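Local structure of dTDP-4-amino-4,6-dideoxyglucose formyltransferase (5VYQ) at residues S157-A160 against R161-I165; P103-N106 against P107-R110. The protein probably transfers a formyl group from a reduced folate cofactor to the 4-amino group of the nucleotide-linked sugar dTDP-4-amino-4,6-dideoxyglucose. One frame throughout, in Å; residues are numbered along the deposited sequence.

Interaction 1. Residues S157-A160 against R161-I165; sequences SVYA and RLMDI. With 0FX (dTDP-4-amino-4,6-dideoxyglucose), chain D.
V158 and L162, and Y159 and M163, are one alpha-helical turn apart on helix 155-179, where L162 N donates to V158 O at 2.8 Å and M163 N to Y159 O at 2.9 Å. The motif built on this i to i+4 spacing is a Met-aromatic contact whose tyrosine, Y159, lines the pocket for dTDP-4-amino-4,6-dideoxyglucose. Y159 holds CG anti to its backbone N (chi1 -169°), which carries the ring out from the helix and beside M163. The M163 chain bends at chi2 and chi3, folding its end back across the ring. Its CE sits 4.1 Å from the Y159 centroid and 27° off the normal, a CH-pi contact over the face, whereas SD approaches obliquely near the hydroxyl. The opposite face is taken by the nucleotide: the deoxyribose carbon C4 of the ligand lies 3.8 Å above the Y159 ring plane, over its centre. Packed between thioether and ligand, the phenol is probably restricted in its rotation, and Y159 OH donates a short 2.6 Å hydrogen bond to the phosphate oxygen O4P. N30 adds a weak hydrogen bond to the same hydroxyl, and the H225 ring also meets that of Y159.

Away from the nucleotide, V158 and L162 lie side by side and point the same way, with V158 CG1 4.0 Å from L162 CG. R161, bent at chi3 (-53°), lays one guanidinium face offset over V158 CA, while its NH1 forms a salt bridge with D153 and a hydrogen bond to A148 O. On the side of A160 and D164, a water donates to A160 O at 2.7 Å and makes a weak, 3.4 Å bond to D164 OD1.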
loop_
_atom_site.group_PDB
_atom_site.type_symbol
_atom_site.label_atom_id
_atom_site.label_comp_id
_atom_site.label_asym_id
_atom_site.label_seq_id
_atom_site.Cartn_x
_atom_site.Cartn_y
_atom_site.Cartn_z
ATOM N N SER A 157 -7.953 2.875 -9.868
ATOM C CA SER A 157 -9.182 2.141 -10.059
ATOM C C SER A 157 -10.273 3.038 -10.659
ATOM O O SER A 157 -11.043 2.585 -11.507
ATOM C CB SER A 157 -9.654 1.439 -8.806
ATOM O OG SER A 157 -9.994 2.315 -7.746
ATOM N N VAL A 158 -10.341 4.292 -10.233
ATOM C CA VAL A 158 -11.318 5.230 -10.813
ATOM C C VAL A 158 -10.989 5.481 -12.291
ATOM O O VAL A 158 -11.861 5.456 -13.164
ATOM C CB VAL A 158 -11.402 6.545 -10.060
ATOM C CG1 VAL A 158 -12.273 7.563 -10.820
ATOM C CG2 VAL A 158 -11.882 6.298 -8.632
ATOM N N TYR A 159 -9.718 5.694 -12.583
ATOM C CA TYR A 159 -9.279 6.017 -13.938
ATOM C C TYR A 159 -9.639 4.896 -14.914
ATOM O O TYR A 159 -10.089 5.169 -16.025
ATOM C CB TYR A 159 -7.768 6.234 -13.941
ATOM C CG TYR A 159 -7.261 6.827 -15.230
ATOM C CD1 TYR A 159 -7.504 8.130 -15.585
ATOM C CD2 TYR A 159 -6.607 6.021 -16.130
ATOM C CE1 TYR A 159 -7.038 8.645 -16.796
ATOM C CE2 TYR A 159 -6.165 6.496 -17.350
ATOM C CZ TYR A 159 -6.384 7.812 -17.672
ATOM O OH TYR A 159 -5.923 8.315 -18.849
ATOM N N ALA A 160 -9.501 3.646 -14.507
ATOM C CA ALA A 160 -9.846 2.535 -15.367
ATOM C C ALA A 160 -11.324 2.589 -15.724
ATOM O O ALA A 160 -11.695 2.404 -16.904
ATOM C CB ALA A 160 -9.476 1.215 -14.722
ATOM N N ARG A 161 -12.177 2.933 -14.760
ATOM C CA ARG A 161 -13.596 3.107 -15.054
ATOM C C ARG A 161 -13.841 4.346 -15.924
ATOM O O ARG A 161 -14.690 4.325 -16.829
ATOM C CB ARG A 161 -14.446 3.142 -13.775
ATOM C CG ARG A 161 -14.397 1.836 -12.961
ATOM C CD ARG A 161 -15.538 1.580 -11.981
ATOM N NE ARG A 161 -15.745 2.688 -11.064
ATOM C CZ ARG A 161 -15.036 2.866 -9.957
ATOM N NH1 ARG A 161 -15.272 3.924 -9.220
ATOM N NH2 ARG A 161 -14.068 2.000 -9.612
ATOM N N LEU A 162 -13.104 5.429 -15.694
ATOM C CA LEU A 162 -13.181 6.587 -16.584
ATOM C C LEU A 162 -12.889 6.271 -18.041
ATOM O O LEU A 162 -13.586 6.769 -18.938
ATOM C CB LEU A 162 -12.297 7.755 -16.122
ATOM C CG LEU A 162 -12.657 8.334 -14.773
ATOM C CD1 LEU A 162 -11.632 9.410 -14.413
ATOM C CD2 LEU A 162 -14.007 8.972 -14.760
ATOM N N MET A 163 -11.938 5.386 -18.291
ATOM C CA MET A 163 -11.625 5.034 -19.678
ATOM C C MET A 163 -12.791 4.212 -20.261
ATOM O O MET A 163 -13.083 4.349 -21.459
ATOM C CB MET A 163 -10.325 4.269 -19.758
ATOM C CG MET A 163 -9.086 5.044 -19.313
ATOM S SD MET A 163 -8.779 6.541 -20.234
ATOM C CE MET A 163 -9.770 7.721 -19.351
ATOM N N ASP A 164 -13.450 3.359 -19.485
ATOM C CA ASP A 164 -14.625 2.622 -19.981
ATOM C C ASP A 164 -15.755 3.608 -20.278
ATOM O O ASP A 164 -16.419 3.486 -21.294
ATOM C CB ASP A 164 -15.137 1.595 -18.971
ATOM C CG ASP A 164 -14.196 0.409 -18.787
ATOM O OD1 ASP A 164 -13.432 0.095 -19.691
ATOM O OD2 ASP A 164 -14.225 -0.211 -17.712
ATOM N N ILE A 165 -15.967 4.582 -19.410
ATOM C CA ILE A 165 -16.993 5.607 -19.611
ATOM C C ILE A 165 -16.703 6.445 -20.833
ATOM O O ILE A 165 -17.609 6.809 -21.592
ATOM C CB ILE A 165 -17.215 6.472 -18.356
ATOM C CG1 ILE A 165 -17.776 5.580 -17.248
ATOM C CG2 ILE A 165 -18.039 7.683 -18.693
ATOM C CD1 ILE A 165 -17.811 6.245 -15.880
HETATM O O4P 0FX D . -5.569 10.909 -18.749
HETATM P P2 0FX D . -4.558 11.806 -19.379
HETATM O O3P 0FX D . -4.244 11.546 -20.835
HETATM O O1G 0FX D . -5.140 13.269 -19.021
HETATM C C1G 0FX D . -4.313 14.414 -18.912
HETATM C C2G 0FX D . -5.082 15.432 -18.058
HETATM O O2G 0FX D . -5.375 14.776 -16.817
HETATM C C3G 0FX D . -6.411 15.779 -18.750
HETATM O O3G 0FX D . -7.261 16.587 -17.899
HETATM C C4G 0FX D . -6.112 16.367 -20.123
HETATM N N4A 0FX D . -7.423 16.621 -20.766
HETATM C C5G 0FX D . -5.264 15.369 -20.913
HETATM C C6G 0FX D . -4.713 16.089 -22.142
HETATM O O5G 0FX D . -4.078 14.937 -20.225
HETATM O OPP 0FX D . -3.183 11.829 -18.542
HETATM P P 0FX D . -2.022 10.713 -18.421
HETATM O O1P 0FX D . -0.748 11.463 -18.357
HETATM O O2P 0FX D . -2.272 9.630 -19.440
HETATM O O5 0FX D . -2.272 10.033 -16.990
HETATM C C5 0FX D . -3.359 9.167 -16.760
HETATM C C4 0FX D . -3.519 8.963 -15.266
HETATM O O4 0FX D . -2.354 8.299 -14.783
HETATM C C3 0FX D . -3.592 10.219 -14.398
HETATM O O3 0FX D . -4.937 10.704 -14.319
HETATM C C2 0FX D . -3.102 9.792 -13.027
HETATM C C1 0FX D . -2.085 8.756 -13.453
HETATM N N11 0FX D . -0.719 9.291 -13.431
HETATM C C61 0FX D . -0.014 9.638 -14.528
HETATM C C51 0FX D . 1.285 10.099 -14.430
HETATM C C5A 0FX D . 2.019 10.517 -15.678
HETATM C C21 0FX D . -0.031 9.278 -12.220
HETATM O O21 0FX D . -0.684 8.891 -11.149
HETATM N N31 0FX D . 1.218 9.727 -12.085
HETATM C C41 0FX D . 1.898 10.085 -13.197
HETATM O O41 0FX D . 3.168 10.508 -13.035
HETATM O O HOH W 1 -10.333 0.643 -18.399
#

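Interaction 2. Residues P103-N106 against P107-R110; sequences PGFN and PYNR
F105 has its CG anti to the backbone N (chi1 -168°), and Y108 has its CG anti to the carbonyl carbon (chi1 -47°); with these torsions the two side chains lie side by side and point the same way. Y108 CD2 reaches the edge of the F105 ring, near its plane, with F105 CD1 3.8 Å away. The Y108 ring has a further neighbour: P107 CD stands 3.8 Å above its plane, over the centre.

The backbone bend behind this pairing is closed by Y108 N, which donates to F105 O at 2.9 Å with an N-H...O angle of 152°, the donor tilted somewhat from the carbonyl plane. Two waters converge on Y108 O. One accepts from F105 N and donates to Y108 O, both at 2.8 Å; the other donates at 2.9 Å to N106 OD1 and to Y108 O. Both therefore tie the two arms of the bend together. T128 OG1 is hydrogen-bonded to G104 O and N106 N, and Q144 NE2 to N106 O, fixing the incoming arm. R110 CG packs against N106 OD1, while the guanidinium is directed to L136 O. With a cis peptide before P107, extended N106, near-helical P107 and an i to i+3 hydrogen bond, F105-Y108 is a type VIa beta turn.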
loop_
_atom_site.group_PDB
_atom_site.type_symbol
_atom_site.label_atom_id
_atom_site.label_comp_id
_atom_site.label_asym_id
_atom_site.label_seq_id
_atom_site.Cartn_x
_atom_site.Cartn_y
_atom_site.Cartn_z
ATOM N N PRO A 103 -11.317 13.514 -19.304
ATOM C CA PRO A 103 -11.625 12.581 -18.221
ATOM C C PRO A 103 -11.799 13.286 -16.857
ATOM O O PRO A 103 -11.216 12.899 -15.834
ATOM C CB PRO A 103 -10.430 11.615 -18.275
ATOM C CG PRO A 103 -9.302 12.528 -18.620
ATOM C CD PRO A 103 -9.881 13.512 -19.619
ATOM N N GLY A 104 -12.674 14.288 -16.861
ATOM C CA GLY A 104 -13.158 14.941 -15.655
ATOM C C GLY A 104 -14.613 15.334 -15.860
ATOM O O GLY A 104 -15.127 15.226 -17.000
ATOM N N PHE A 105 -15.301 15.689 -14.777
ATOM C CA PHE A 105 -16.711 16.110 -14.885
ATOM C C PHE A 105 -16.749 17.649 -14.805
ATOM O O PHE A 105 -16.744 18.261 -13.718
ATOM C CB PHE A 105 -17.563 15.436 -13.784
ATOM C CG PHE A 105 -19.045 15.584 -13.988
ATOM C CD1 PHE A 105 -19.707 16.730 -13.590
ATOM C CD2 PHE A 105 -19.757 14.578 -14.603
ATOM C CE1 PHE A 105 -21.099 16.826 -13.780
ATOM C CE2 PHE A 105 -21.126 14.664 -14.807
ATOM C CZ PHE A 105 -21.799 15.798 -14.380
ATOM N N ASN A 106 -16.765 18.339 -15.956
ATOM C CA ASN A 106 -16.721 19.819 -15.941
ATOM C C ASN A 106 -17.961 20.387 -15.249
ATOM O O ASN A 106 -19.038 19.814 -15.399
ATOM C CB ASN A 106 -16.645 20.440 -17.332
ATOM C CG ASN A 106 -15.358 20.132 -18.040
ATOM O OD1 ASN A 106 -14.426 19.649 -17.422
ATOM N ND2 ASN A 106 -15.293 20.418 -19.351
ATOM N N PRO A 107 -17.784 21.456 -14.491
ATOM C CA PRO A 107 -16.587 22.270 -14.394
ATOM C C PRO A 107 -15.704 21.992 -13.169
ATOM O O PRO A 107 -14.928 22.866 -12.785
ATOM C CB PRO A 107 -17.164 23.686 -14.251
ATOM C CG PRO A 107 -18.371 23.435 -13.390
ATOM C CD PRO A 107 -18.938 22.113 -13.854
ATOM N N TYR A 108 -15.849 20.822 -12.572
ATOM C CA TYR A 108 -15.214 20.481 -11.299
ATOM C C TYR A 108 -13.841 19.878 -11.586
ATOM O O TYR A 108 -13.730 18.955 -12.408
ATOM C CB TYR A 108 -16.075 19.535 -10.478
ATOM C CG TYR A 108 -17.533 19.972 -10.418
ATOM C CD1 TYR A 108 -17.871 21.230 -9.973
ATOM C CD2 TYR A 108 -18.536 19.137 -10.869
ATOM C CE1 TYR A 108 -19.200 21.644 -9.941
ATOM C CE2 TYR A 108 -19.863 19.539 -10.859
ATOM C CZ TYR A 108 -20.168 20.795 -10.394
ATOM O OH TYR A 108 -21.482 21.176 -10.407
ATOM N N ASN A 109 -12.793 20.372 -10.923
ATOM C CA ASN A 109 -11.435 19.773 -11.102
ATOM C C ASN A 109 -11.065 19.622 -12.562
ATOM O O ASN A 109 -10.556 18.596 -13.033
ATOM C CB ASN A 109 -11.301 18.462 -10.307
ATOM C CG ASN A 109 -11.383 18.745 -8.788
ATOM O OD1 ASN A 109 -10.892 19.769 -8.336
ATOM N ND2 ASN A 109 -11.969 17.846 -8.015
ATOM N N ARG A 110 -11.291 20.726 -13.268
ATOM C CA ARG A 110 -10.718 20.873 -14.621
ATOM C C ARG A 110 -9.205 20.751 -14.573
ATOM O O ARG A 110 -8.588 20.992 -13.523
ATOM C CB ARG A 110 -11.130 22.224 -15.188
ATOM C CG ARG A 110 -12.642 22.370 -15.320
ATOM C CD ARG A 110 -13.179 23.790 -15.351
ATOM N NE ARG A 110 -12.349 24.598 -16.237
ATOM C CZ ARG A 110 -11.945 25.836 -15.987
ATOM N NH1 ARG A 110 -11.084 26.390 -16.811
ATOM N NH2 ARG A 110 -12.338 26.502 -14.904
HETATM O O HOH W 2 -14.159 16.168 -12.252
HETATM O O HOH W 3 -13.208 18.376 -15.150
#

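Interactions 1 and 2, with centres about 14 Å apart, meet through P103: L162 CD1 lies 3.8 Å from P103 O, and M163 CE lies 4.1 Å from P103 CB. The methionine that packs over Y159 in 157-165 thus also touches the start of the 103-110 loop. Both ends of that loop adjoin bound groups. H102, just before P103, holds the lithium ion together with D137, and the side chain of N106 is about 7 Å from that ion. At the far end, G111 O is hydrogen-bonded to the nucleotide-sugar whose phosphate Y159 grips. Y159 contacts this substrate directly, while the loop borders the same region, the R110 side chain about 7 Å from the nucleotide-sugar.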